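Long-range contacts in pumilio homolog 23 (Arabidopsis thaliana, PDB 5WZJ), which binds RNA sequence-specifically through pumilio repeats, here an 18S rRNA sequence, and probably regulates translation and mRNA stability: residues 154-159 against 203-208; 223-228 against 281-286; 232-237 against 287-292; 236-241 against 293-298. All blocks are in the same frame, centred on the assembly; numbering follows the deposited sequence.

Contact 1 (154-159 against 203-208); sequences RLLCLC and GMLTYL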
# COMPACT_ATOMS: atom_id res chain seq x y z
N ARG A 154 16.69 -5.13 -1.38
CA ARG A 154 16.52 -6.33 -2.21
C ARG A 154 17.17 -7.54 -1.55
O ARG A 154 16.58 -8.62 -1.49
CB ARG A 154 17.09 -6.10 -3.61
CG ARG A 154 16.89 -7.31 -4.55
CD ARG A 154 17.22 -6.98 -6.02
NE ARG A 154 16.43 -5.85 -6.52
CZ ARG A 154 15.17 -5.95 -6.94
NH1 ARG A 154 14.55 -7.11 -6.90
NH2 ARG A 154 14.53 -4.87 -7.36
N LEU A 155 18.38 -7.35 -0.99
CA LEU A 155 19.07 -8.46 -0.33
C LEU A 155 18.30 -8.99 0.87
O LEU A 155 18.22 -10.20 1.07
CB LEU A 155 20.47 -8.01 0.10
CG LEU A 155 21.27 -9.04 0.89
CD1 LEU A 155 21.53 -10.29 0.03
CD2 LEU A 155 22.57 -8.40 1.37
N LEU A 156 17.77 -8.09 1.71
CA LEU A 156 16.92 -8.51 2.82
C LEU A 156 15.74 -9.32 2.31
O LEU A 156 15.42 -10.38 2.87
CB LEU A 156 16.42 -7.28 3.60
CG LEU A 156 17.47 -6.55 4.46
CD1 LEU A 156 17.01 -5.12 4.73
CD2 LEU A 156 17.71 -7.29 5.76
N CYS A 157 15.07 -8.84 1.25
CA CYS A 157 13.93 -9.57 0.70
C CYS A 157 14.33 -10.96 0.23
O CYS A 157 13.62 -11.94 0.48
CB CYS A 157 13.30 -8.78 -0.45
SG CYS A 157 12.36 -7.32 0.04
N LEU A 158 15.47 -11.06 -0.45
CA LEU A 158 15.94 -12.36 -0.92
C LEU A 158 16.21 -13.31 0.24
O LEU A 158 15.87 -14.50 0.17
CB LEU A 158 17.20 -12.17 -1.77
CG LEU A 158 17.79 -13.43 -2.39
CD1 LEU A 158 16.71 -14.19 -3.12
CD2 LEU A 158 18.94 -13.08 -3.34
N CYS A 159 16.82 -12.82 1.33
CA CYS A 159 17.07 -13.67 2.49
C CYS A 159 15.78 -14.17 3.12
O CYS A 159 15.73 -15.27 3.68
CB CYS A 159 17.90 -12.93 3.54
SG CYS A 159 19.62 -12.58 3.07
N GLY A 203 18.29 -17.99 8.95
CA GLY A 203 19.51 -17.67 9.66
C GLY A 203 20.31 -16.56 8.99
O GLY A 203 20.98 -15.77 9.67
N MET A 204 20.27 -16.49 7.66
CA MET A 204 21.00 -15.44 6.96
C MET A 204 20.33 -14.08 7.15
O MET A 204 21.00 -13.07 7.36
CB MET A 204 21.13 -15.78 5.48
CG MET A 204 22.15 -14.93 4.73
SD MET A 204 23.85 -15.30 5.23
CE MET A 204 23.86 -17.09 5.03
N LEU A 205 18.99 -14.04 7.07
CA LEU A 205 18.27 -12.80 7.34
C LEU A 205 18.59 -12.28 8.74
O LEU A 205 18.93 -11.10 8.91
CB LEU A 205 16.77 -13.02 7.18
CG LEU A 205 15.86 -11.81 7.45
CD1 LEU A 205 16.18 -10.66 6.48
CD2 LEU A 205 14.39 -12.18 7.34
N THR A 206 18.53 -13.16 9.74
CA THR A 206 18.83 -12.76 11.12
C THR A 206 20.26 -12.25 11.24
O THR A 206 20.50 -11.20 11.85
CB THR A 206 18.59 -13.95 12.06
OG1 THR A 206 17.20 -14.32 12.01
CG2 THR A 206 18.98 -13.60 13.50
N TYR A 207 21.21 -12.97 10.64
CA TYR A 207 22.61 -12.58 10.70
C TYR A 207 22.84 -11.22 10.04
O TYR A 207 23.52 -10.36 10.60
CB TYR A 207 23.46 -13.66 10.03
CG TYR A 207 24.88 -13.26 9.67
CD1 TYR A 207 25.85 -13.09 10.65
CD2 TYR A 207 25.27 -13.09 8.33
CE1 TYR A 207 27.16 -12.74 10.33
CE2 TYR A 207 26.58 -12.73 7.99
CZ TYR A 207 27.52 -12.56 9.00
OH TYR A 207 28.82 -12.23 8.69
N LEU A 208 22.28 -11.03 8.84
CA LEU A 208 22.45 -9.76 8.14
C LEU A 208 21.86 -8.61 8.95
O LEU A 208 22.52 -7.60 9.21
CB LEU A 208 21.82 -9.82 6.75
CG LEU A 208 21.70 -8.48 6.01
CD1 LEU A 208 23.09 -7.84 5.79
CD2 LEU A 208 20.96 -8.69 4.68

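Contact 2 (223-228 against 281-286); sequences LQVDQY and MKDNSF. With nucleotides of chain B.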
# COMPACT_ATOMS: atom_id res chain seq x y z
N LEU A 223 20.67 6.88 12.34
CA LEU A 223 20.01 5.99 11.38
C LEU A 223 18.50 6.23 11.38
O LEU A 223 17.84 6.09 10.34
CB LEU A 223 20.32 4.53 11.71
CG LEU A 223 21.79 4.06 11.58
CD1 LEU A 223 21.91 2.59 11.95
CD2 LEU A 223 22.38 4.30 10.18
N GLN A 224 17.94 6.61 12.54
CA GLN A 224 16.50 6.87 12.67
C GLN A 224 16.04 7.96 11.71
O GLN A 224 14.91 7.91 11.20
CB GLN A 224 16.18 7.29 14.11
CG GLN A 224 16.16 6.16 15.13
CD GLN A 224 15.88 6.67 16.54
OE1 GLN A 224 15.78 7.88 16.76
NE2 GLN A 224 15.76 5.76 17.49
N VAL A 225 16.87 8.98 11.48
CA VAL A 225 16.47 10.17 10.75
C VAL A 225 17.17 10.27 9.40
O VAL A 225 17.01 11.26 8.69
CB VAL A 225 16.70 11.46 11.58
CG1 VAL A 225 15.83 11.44 12.85
CG2 VAL A 225 18.18 11.61 11.93
N ASP A 226 17.92 9.25 9.02
CA ASP A 226 18.47 9.22 7.67
C ASP A 226 17.47 8.51 6.78
O ASP A 226 17.06 7.38 7.08
CB ASP A 226 19.82 8.52 7.63
CG ASP A 226 20.40 8.47 6.24
OD1 ASP A 226 20.00 7.58 5.45
OD2 ASP A 226 21.26 9.32 5.94
N GLN A 227 17.08 9.16 5.68
CA GLN A 227 16.05 8.59 4.82
C GLN A 227 16.42 7.20 4.35
O GLN A 227 15.58 6.29 4.33
CB GLN A 227 15.82 9.51 3.62
CG GLN A 227 15.05 8.84 2.52
CD GLN A 227 14.60 9.84 1.47
OE1 GLN A 227 14.03 10.87 1.79
NE2 GLN A 227 14.88 9.54 0.22
N TYR A 228 17.68 7.00 3.96
CA TYR A 228 18.03 5.74 3.32
C TYR A 228 18.20 4.61 4.34
O TYR A 228 17.78 3.48 4.08
CB TYR A 228 19.26 5.95 2.44
CG TYR A 228 18.85 6.71 1.19
CD1 TYR A 228 17.96 6.14 0.29
CD2 TYR A 228 19.30 8.01 0.93
CE1 TYR A 228 17.55 6.81 -0.85
CE2 TYR A 228 18.88 8.71 -0.21
CZ TYR A 228 18.01 8.09 -1.10
OH TYR A 228 17.58 8.73 -2.24
N MET A 281 9.49 12.39 16.36
CA MET A 281 8.35 11.82 15.63
C MET A 281 7.91 12.67 14.44
O MET A 281 7.19 12.16 13.57
CB MET A 281 7.17 11.63 16.59
CG MET A 281 6.15 10.61 16.11
SD MET A 281 6.88 8.95 16.04
CE MET A 281 7.16 8.62 17.78
N LYS A 282 8.29 13.94 14.40
CA LYS A 282 7.92 14.81 13.29
C LYS A 282 8.93 14.77 12.16
O LYS A 282 8.67 15.35 11.09
CB LYS A 282 7.75 16.25 13.79
CG LYS A 282 6.67 16.38 14.86
CD LYS A 282 6.52 17.82 15.37
CE LYS A 282 5.46 17.88 16.48
NZ LYS A 282 5.22 19.27 16.96
N ASP A 283 10.05 14.09 12.35
CA ASP A 283 11.01 13.92 11.26
C ASP A 283 10.42 13.04 10.16
O ASP A 283 9.75 12.04 10.44
CB ASP A 283 12.29 13.29 11.81
CG ASP A 283 13.31 13.05 10.73
OD1 ASP A 283 14.01 14.02 10.39
OD2 ASP A 283 13.40 11.91 10.21
N ASN A 284 10.67 13.41 8.90
CA ASN A 284 10.05 12.64 7.83
C ASN A 284 10.58 11.21 7.77
O ASN A 284 9.82 10.26 7.55
CB ASN A 284 10.24 13.30 6.47
CG ASN A 284 9.62 12.47 5.34
OD1 ASN A 284 8.40 12.35 5.25
ND2 ASN A 284 10.47 11.86 4.52
N SER A 285 11.89 11.02 7.97
CA SER A 285 12.45 9.67 7.89
C SER A 285 12.01 8.80 9.07
O SER A 285 11.65 7.63 8.89
CB SER A 285 13.97 9.74 7.82
OG SER A 285 14.36 10.38 6.61
N PHE A 286 12.07 9.34 10.29
CA PHE A 286 11.71 8.54 11.47
C PHE A 286 10.22 8.23 11.50
O PHE A 286 9.81 7.14 11.94
CB PHE A 286 12.14 9.27 12.74
CG PHE A 286 12.05 8.44 13.99
CD1 PHE A 286 12.61 7.17 14.05
CD2 PHE A 286 11.43 8.94 15.12
CE1 PHE A 286 12.53 6.41 15.22
CE2 PHE A 286 11.35 8.19 16.30
CZ PHE A 286 11.91 6.92 16.34
P A B 8 7.18 14.86 0.31
OP1 A B 8 8.23 15.78 -0.19
OP2 A B 8 6.03 14.50 -0.55
O5' A B 8 7.84 13.48 0.74
C5' A B 8 8.25 12.54 -0.22
C4' A B 8 9.69 12.21 0.01
O4' A B 8 9.82 11.47 1.25
C3' A B 8 10.35 11.35 -1.05
O3' A B 8 10.86 12.15 -2.11
C2' A B 8 11.45 10.66 -0.27
O2' A B 8 12.52 11.58 -0.12
C1' A B 8 10.79 10.46 1.11
N9 A B 8 10.10 9.16 1.29
C8 A B 8 9.04 8.60 0.62
N7 A B 8 8.66 7.42 1.09
C5 A B 8 9.50 7.21 2.17
C6 A B 8 9.62 6.16 3.12
N6 A B 8 8.88 5.05 3.16
N1 A B 8 10.59 6.30 4.06
C2 A B 8 11.37 7.38 4.08
N3 A B 8 11.35 8.42 3.24
C4 A B 8 10.38 8.27 2.31
P C B 9 10.90 11.62 -3.63
OP1 C B 9 11.29 12.77 -4.49
OP2 C B 9 9.67 10.85 -3.95
O5' C B 9 12.09 10.55 -3.63
C5' C B 9 13.44 10.89 -3.33
C4' C B 9 14.32 9.67 -3.43
O4' C B 9 13.94 8.72 -2.42
C3' C B 9 14.23 8.92 -4.76
O3' C B 9 15.33 9.30 -5.57
C2' C B 9 14.27 7.43 -4.40
O2' C B 9 15.50 6.83 -4.79
C1' C B 9 14.15 7.41 -2.87
N1 C B 9 13.05 6.55 -2.37
C2 C B 9 13.42 5.25 -2.05
O2 C B 9 14.62 4.95 -2.20
N3 C B 9 12.47 4.40 -1.58
C4 C B 9 11.21 4.81 -1.45
N4 C B 9 10.30 3.94 -1.00
C5 C B 9 10.82 6.15 -1.78
C6 C B 9 11.76 6.98 -2.24
P G B 7 1.95 16.13 0.50
OP1 G B 7 2.28 17.51 0.06
OP2 G B 7 1.72 15.00 -0.42
O5' G B 7 3.14 15.61 1.43
C5' G B 7 3.73 16.45 2.40
C4' G B 7 4.76 15.71 3.22
O4' G B 7 4.12 14.85 4.19
C3' G B 7 5.66 14.76 2.44
O3' G B 7 6.67 15.44 1.72
C2' G B 7 6.17 13.85 3.54
O2' G B 7 7.20 14.49 4.28
C1' G B 7 4.94 13.73 4.44
N9 G B 7 4.18 12.50 4.13
C8 G B 7 3.36 12.28 3.06
N7 G B 7 2.88 11.07 3.04
C5 G B 7 3.42 10.45 4.16
C6 G B 7 3.26 9.14 4.67
O6 G B 7 2.58 8.23 4.20
N1 G B 7 3.98 8.92 5.84
C2 G B 7 4.78 9.87 6.43
N2 G B 7 5.41 9.49 7.55
N3 G B 7 4.94 11.10 5.97
C4 G B 7 4.24 11.33 4.84
O HOH W 1 14.66 13.15 7.70

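Contact 3 (232-237 against 287-292); sequences VLQTAL and SHLVEV. With nucleotides of chain B.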
# COMPACT_ATOMS: atom_id res chain seq x y z
N VAL A 232 15.84 1.10 4.72
CA VAL A 232 16.37 -0.25 4.95
C VAL A 232 15.69 -0.89 6.15
O VAL A 232 15.22 -2.03 6.09
CB VAL A 232 17.90 -0.19 5.13
CG1 VAL A 232 18.44 -1.58 5.54
CG2 VAL A 232 18.59 0.29 3.83
N LEU A 233 15.63 -0.16 7.27
CA LEU A 233 15.06 -0.73 8.48
C LEU A 233 13.55 -0.98 8.34
O LEU A 233 13.04 -1.94 8.93
CB LEU A 233 15.33 0.19 9.68
CG LEU A 233 16.81 0.30 10.09
CD1 LEU A 233 16.96 1.27 11.25
CD2 LEU A 233 17.37 -1.03 10.47
N GLN A 234 12.84 -0.15 7.58
CA GLN A 234 11.43 -0.41 7.29
C GLN A 234 11.26 -1.74 6.58
O GLN A 234 10.41 -2.56 6.97
CB GLN A 234 10.84 0.70 6.43
CG GLN A 234 10.69 2.04 7.14
CD GLN A 234 10.40 3.15 6.14
OE1 GLN A 234 9.52 3.01 5.29
NE2 GLN A 234 11.18 4.22 6.20
N THR A 235 12.04 -1.97 5.53
CA THR A 235 11.96 -3.24 4.81
C THR A 235 12.23 -4.41 5.75
O THR A 235 11.47 -5.39 5.79
CB THR A 235 12.92 -3.22 3.62
OG1 THR A 235 12.48 -2.23 2.69
CG2 THR A 235 12.98 -4.57 2.92
N ALA A 236 13.29 -4.30 6.56
CA ALA A 236 13.60 -5.39 7.48
C ALA A 236 12.43 -5.67 8.43
O ALA A 236 12.07 -6.83 8.66
CB ALA A 236 14.86 -5.07 8.28
N LEU A 237 11.80 -4.62 8.97
CA LEU A 237 10.72 -4.86 9.92
C LEU A 237 9.53 -5.55 9.25
O LEU A 237 8.94 -6.47 9.81
CB LEU A 237 10.29 -3.55 10.58
CG LEU A 237 11.26 -2.94 11.59
CD1 LEU A 237 10.93 -1.47 11.81
CD2 LEU A 237 11.19 -3.70 12.92
N SER A 287 9.39 9.19 11.09
CA SER A 287 7.95 8.95 11.11
C SER A 287 7.60 7.75 10.24
O SER A 287 6.82 6.88 10.65
CB SER A 287 7.18 10.20 10.68
OG SER A 287 7.51 10.58 9.35
N HIS A 288 8.19 7.67 9.04
CA HIS A 288 7.96 6.48 8.21
C HIS A 288 8.41 5.21 8.91
O HIS A 288 7.75 4.16 8.81
CB HIS A 288 8.70 6.62 6.87
CG HIS A 288 7.97 7.42 5.85
ND1 HIS A 288 8.28 8.73 5.57
CD2 HIS A 288 6.96 7.08 5.01
CE1 HIS A 288 7.49 9.16 4.59
NE2 HIS A 288 6.68 8.18 4.25
N LEU A 289 9.55 5.26 9.62
CA LEU A 289 10.02 4.07 10.34
C LEU A 289 9.04 3.68 11.45
O LEU A 289 8.74 2.49 11.63
CB LEU A 289 11.41 4.34 10.94
CG LEU A 289 12.09 3.18 11.70
CD1 LEU A 289 12.07 1.89 10.88
CD2 LEU A 289 13.53 3.55 12.01
N VAL A 290 8.57 4.65 12.23
CA VAL A 290 7.69 4.31 13.35
C VAL A 290 6.33 3.79 12.86
O VAL A 290 5.72 2.94 13.52
CB VAL A 290 7.54 5.50 14.31
CG1 VAL A 290 6.62 5.15 15.48
CG2 VAL A 290 8.92 5.94 14.83
N GLU A 291 5.85 4.27 11.71
CA GLU A 291 4.67 3.66 11.09
C GLU A 291 4.83 2.16 10.97
O GLU A 291 3.92 1.39 11.32
CB GLU A 291 4.41 4.24 9.70
CG GLU A 291 3.90 5.67 9.63
CD GLU A 291 3.63 6.06 8.19
OE1 GLU A 291 4.34 6.93 7.64
OE2 GLU A 291 2.75 5.42 7.58
N VAL A 292 5.99 1.72 10.50
CA VAL A 292 6.19 0.29 10.28
C VAL A 292 6.35 -0.44 11.61
O VAL A 292 5.80 -1.53 11.80
CB VAL A 292 7.40 0.06 9.35
CG1 VAL A 292 7.65 -1.44 9.21
CG2 VAL A 292 7.12 0.67 7.98
P A B 8 7.18 14.86 0.31
OP1 A B 8 8.23 15.78 -0.19
OP2 A B 8 6.03 14.50 -0.55
O5' A B 8 7.84 13.48 0.74
C5' A B 8 8.25 12.54 -0.22
C4' A B 8 9.69 12.21 0.01
O4' A B 8 9.82 11.47 1.25
C3' A B 8 10.35 11.35 -1.05
O3' A B 8 10.86 12.15 -2.11
C2' A B 8 11.45 10.66 -0.27
O2' A B 8 12.52 11.58 -0.12
C1' A B 8 10.79 10.46 1.11
N9 A B 8 10.10 9.16 1.29
C8 A B 8 9.04 8.60 0.62
N7 A B 8 8.66 7.42 1.09
C5 A B 8 9.50 7.21 2.17
C6 A B 8 9.62 6.16 3.12
N6 A B 8 8.88 5.05 3.16
N1 A B 8 10.59 6.30 4.06
C2 A B 8 11.37 7.38 4.08
N3 A B 8 11.35 8.42 3.24
C4 A B 8 10.38 8.27 2.31
P G B 7 1.95 16.13 0.50
OP1 G B 7 2.28 17.51 0.06
OP2 G B 7 1.72 15.00 -0.42
O5' G B 7 3.14 15.61 1.43
C5' G B 7 3.73 16.45 2.40
C4' G B 7 4.76 15.71 3.22
O4' G B 7 4.12 14.85 4.19
C3' G B 7 5.66 14.76 2.44
O3' G B 7 6.67 15.44 1.72
C2' G B 7 6.17 13.85 3.54
O2' G B 7 7.20 14.49 4.28
C1' G B 7 4.94 13.73 4.44
N9 G B 7 4.18 12.50 4.13
C8 G B 7 3.36 12.28 3.06
N7 G B 7 2.88 11.07 3.04
C5 G B 7 3.42 10.45 4.16
C6 G B 7 3.26 9.14 4.67
O6 G B 7 2.58 8.23 4.20
N1 G B 7 3.98 8.92 5.84
C2 G B 7 4.78 9.87 6.43
N2 G B 7 5.41 9.49 7.55
N3 G B 7 4.94 11.10 5.97
C4 G B 7 4.24 11.33 4.84

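Contact 4 (236-241 against 293-298); sequences ALRLML and ILEVAP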
# COMPACT_ATOMS: atom_id res chain seq x y z
N ALA A 236 13.29 -4.30 6.56
CA ALA A 236 13.60 -5.39 7.48
C ALA A 236 12.43 -5.67 8.43
O ALA A 236 12.07 -6.83 8.66
CB ALA A 236 14.86 -5.07 8.28
N LEU A 237 11.80 -4.62 8.97
CA LEU A 237 10.72 -4.86 9.92
C LEU A 237 9.53 -5.55 9.25
O LEU A 237 8.94 -6.47 9.81
CB LEU A 237 10.29 -3.55 10.58
CG LEU A 237 11.26 -2.94 11.59
CD1 LEU A 237 10.93 -1.47 11.81
CD2 LEU A 237 11.19 -3.70 12.92
N ARG A 238 9.18 -5.11 8.03
CA ARG A 238 8.09 -5.74 7.29
C ARG A 238 8.36 -7.22 7.05
O ARG A 238 7.44 -8.04 7.14
CB ARG A 238 7.86 -5.04 5.95
CG ARG A 238 7.27 -3.64 6.05
CD ARG A 238 6.93 -3.09 4.68
NE ARG A 238 7.34 -1.69 4.51
CZ ARG A 238 6.54 -0.64 4.70
NH1 ARG A 238 5.27 -0.82 5.09
NH2 ARG A 238 7.03 0.59 4.52
N LEU A 239 9.61 -7.57 6.74
CA LEU A 239 9.96 -8.97 6.52
C LEU A 239 9.85 -9.80 7.80
O LEU A 239 9.74 -11.02 7.73
CB LEU A 239 11.38 -9.07 5.95
CG LEU A 239 11.59 -8.40 4.57
CD1 LEU A 239 13.06 -8.33 4.21
CD2 LEU A 239 10.82 -9.12 3.48
N MET A 240 9.88 -9.16 8.98
CA MET A 240 9.82 -9.86 10.26
C MET A 240 8.41 -9.92 10.83
O MET A 240 8.25 -10.29 12.01
CB MET A 240 10.77 -9.19 11.26
CG MET A 240 12.25 -9.43 10.96
SD MET A 240 12.69 -11.17 11.18
CE MET A 240 14.47 -11.12 10.89
N LEU A 241 7.40 -9.54 10.05
CA LEU A 241 6.02 -9.60 10.50
C LEU A 241 5.72 -10.97 11.11
O LEU A 241 6.11 -12.01 10.55
CB LEU A 241 5.08 -9.30 9.32
CG LEU A 241 3.57 -9.31 9.55
CD1 LEU A 241 3.11 -8.09 10.31
CD2 LEU A 241 2.79 -9.44 8.25
N ILE A 293 7.07 0.16 12.56
CA ILE A 293 7.17 -0.42 13.90
C ILE A 293 5.78 -0.70 14.47
O ILE A 293 5.52 -1.80 15.00
CB ILE A 293 7.97 0.51 14.83
CG1 ILE A 293 9.46 0.48 14.45
CG2 ILE A 293 7.80 0.08 16.28
CD1 ILE A 293 10.28 1.53 15.16
N LEU A 294 4.88 0.27 14.38
CA LEU A 294 3.55 0.09 14.95
C LEU A 294 2.75 -0.97 14.20
O LEU A 294 1.95 -1.68 14.82
CB LEU A 294 2.79 1.43 14.96
CG LEU A 294 3.35 2.46 15.95
CD1 LEU A 294 2.66 3.81 15.83
CD2 LEU A 294 3.19 1.90 17.36
N GLU A 295 2.97 -1.10 12.89
CA GLU A 295 2.27 -2.12 12.11
C GLU A 295 2.70 -3.53 12.48
O GLU A 295 1.89 -4.46 12.41
CB GLU A 295 2.50 -1.90 10.61
CG GLU A 295 1.67 -0.77 10.07
CD GLU A 295 2.16 -0.28 8.73
OE1 GLU A 295 2.74 -1.09 7.96
OE2 GLU A 295 1.96 0.93 8.48
N VAL A 296 3.98 -3.73 12.82
CA VAL A 296 4.46 -5.07 13.14
C VAL A 296 4.60 -5.33 14.63
O VAL A 296 4.90 -6.48 15.02
CB VAL A 296 5.81 -5.36 12.44
CG1 VAL A 296 5.65 -5.22 10.94
CG2 VAL A 296 6.91 -4.43 12.99
N ALA A 297 4.38 -4.33 15.48
CA ALA A 297 4.70 -4.48 16.89
C ALA A 297 3.85 -5.58 17.53
O ALA A 297 2.63 -5.61 17.32
CB ALA A 297 4.47 -3.16 17.63
N PRO A 298 4.45 -6.50 18.28
CA PRO A 298 3.66 -7.40 19.13
C PRO A 298 2.92 -6.62 20.20
O PRO A 298 3.27 -5.49 20.53
CB PRO A 298 4.72 -8.33 19.75
CG PRO A 298 5.87 -8.27 18.80
CD PRO A 298 5.88 -6.84 18.30

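Contact 1 (154-159 against 203-208)
Leu-208 reaches across from helix 202-213 and sets one methyl, CD2, between two leucines of helix 146-160. That methyl lies 3.7 Å from CD2 of Leu-155 and equally near CD2 of Leu-156, but the two partners meet it differently: the Leu-155 side chain slants across Leu-208, whereas Leu-156 stands at about a right angle to it. The first torsions of the two neighbours explain how they converge. In Leu-155 CG lies opposite the backbone N (chi1 176°), while in Leu-156 it sits beside that nitrogen and opposite the carbonyl carbon (chi1 -72°).

CD2 of Leu-156 has a second partner, CD1 of Leu-205 at 3.8 Å, again with the side chains roughly perpendicular. The same Leu-205 methyl rests 3.7 Å from the backbone O of Leu-156, closing over the helix surface itself. The backbones come nearest at Cys-159 and Leu-205, whose CA atoms are 5.1 Å apart. Here the short cysteine packs CB against CB of Leu-205 and turns SG to CG of Met-204, 3.8 Å away, before the bent methionine chain leads off elsewhere.

The two helix segments run roughly antiparallel, with 146° between their directions and their axes 9.0 Å apart. Both leucines also have neighbours beyond this pair: Leu-156 touches Val-232, Ala-236 and Leu-239 of helix 227-239, and Leu-155 packs on helix 121-137. The junction of these two helices is therefore made of buried methyl, methylene and sulfur surfaces, and its cohesion here rests on close van der Waals fit and exclusion of water.

Contact 2 (223-228 against 281-286)
Gln-224 and Phe-286 meet where two pumilio repeats, the fourth and fifth, bring the N-terminal ends of their RNA-facing helices together. The apolar part is a glutamine laid along a ring: the two side chains point the same way, the amide plane is 22° from the ring plane, and OE1 lies 3.9 Å above one face, towards the rim. The amide is anchored elsewhere, NE2 donating to the backbone O of Ile-254.

Capping comes next. Asp-283 is the N-cap of helix 284-296; its OD2 receives Phe-286 N at 2.9 Å through the anti lone pair, with a weak second bond from Ser-285 N, and Val-225 packs against the same carboxylate. A water hydrogen-bonded to Val-225 O, Asp-283 OD1 and Ser-285 OG bridges the repeats. Without the carboxylate, as with an alanine here, the two amides would probably lose their cap and the water one of these three partners.

The clear hydrogen bonds to RNA go to sugars. Gln-227, its CG opposite the backbone N (chi1 165°), extends until OE1 accepts from O2' of A8 of chain B, while Asn-284 OD1 accepts from O2' of G7 of chain B at 2.6 Å.

Contact 3 (232-237 against 287-292)
Helix segments 232-237 and 287-292 run side by side in the same direction, 6° from parallel with axes 9.2 Å apart, and their CA atoms come nearest at Gln-234 and Leu-289. Such parallel stacking of the RNA-facing helices of successive repeats builds the concave surface of the pumilio fold.

On the side of the seam away from the RNA, Leu-289 CD1 lies 3.7 Å from CD1 of Leu-237, the side chains at about a right angle, and also touches CB of Leu-233. Val-292 divides its methyls, CG1 going to CB of Leu-237 at 3.6 Å and CG2 to the aliphatic part of Gln-234.

With CG beside the backbone N and the chain extended beyond it, Gln-234 carries its amide to the adenine of A8 of chain B. OE1 accepts from N6 and NE2 donates to N1, both at 3.0 Å and nearly straight (176° and 171°); NE2 is bonded to Ser-230 OG as well. His-288 enters between two bases, with G7 and A8 of chain B over opposite faces of its ring, and Asn-284 O holds its ND1. Replacing the imidazole by the methyl of an alanine is likely to leave each base without the ring that now covers its face. Glu-291, its OE2 paired with Arg-181, takes N1 and N2 of G7 of chain B on OE1, and Ser-287 OG also accepts from N2. This chemistry is consistent with selection of guanine followed by adenine.

Contact 4 (236-241 against 293-298)
Val-296 stands at the apolar centre, pointing at the C-terminal end of helix 227-239 and touching it with both methyls. CG1 sits 3.7 Å from the backbone O of Leu-237 and 3.9 Å from CD1 of Leu-241, while CG2 lies more loosely against CB of Leu-237. Leu-241 comes from just past the helix end; its CG lies opposite the backbone N (chi1 180°), which carries CD1 back to slant across the valine. The two segments come nearest here, with the CA atoms of Leu-241 and Val-296 5.5 Å apart.

One turn earlier on helix 284-296, Ile-293 meets the tip of Leu-237. Although its CB is directed away from the partner segment, CG1 turns beside the backbone N (chi1 -72°) and reaches CD1 of Leu-237 at 3.6 Å. Helices 244-254 and 299-310 lie behind this seam: Leu-237 also packs on Ile-251, and Ile-293 on Met-305.

Outward, the packing gives way to charge. Arg-238 and Glu-295 form a long salt bridge, NH1 to OE1 at 3.8 Å, in which guanidinium and carboxylate planes are turned 49° from each other. The bend of the arginine chain at its third torsion swings the guanidinium across towards the acid. Glu-295 has a second partner, since OE2 pairs with Arg-181.

The fourth and fifth pumilio repeats are thus joined at their helix ends by a methyl-rich seam with an ion pair along its edge. At this separation the pair probably acts mainly through electrostatic attraction, with the carboxylate shared between two arginines.

From the N terminus, contact 1 is complete before the others begin, closing the 43-residue excursion from helix 146-160 to helix 202-213, part of it not modelled. Contacts 2, 3 and 4 all join helix 227-239 to helix 284-296, from the turns leading into them to their C-terminal ends, and close loops of 52, 49 and 51 residues that carry helices 244-254 and 271-279 and the unmodelled 259-265. Contact 2 crosses contacts 3 and 4, which start from overlapping segments and share Ala-236 and Leu-237. Contact 1 meets this seam from the preceding repeat, Leu-156 touching Val-232 of contact 3 and Leu-239 of contact 4, so three successive RNA-facing helices stack continuously.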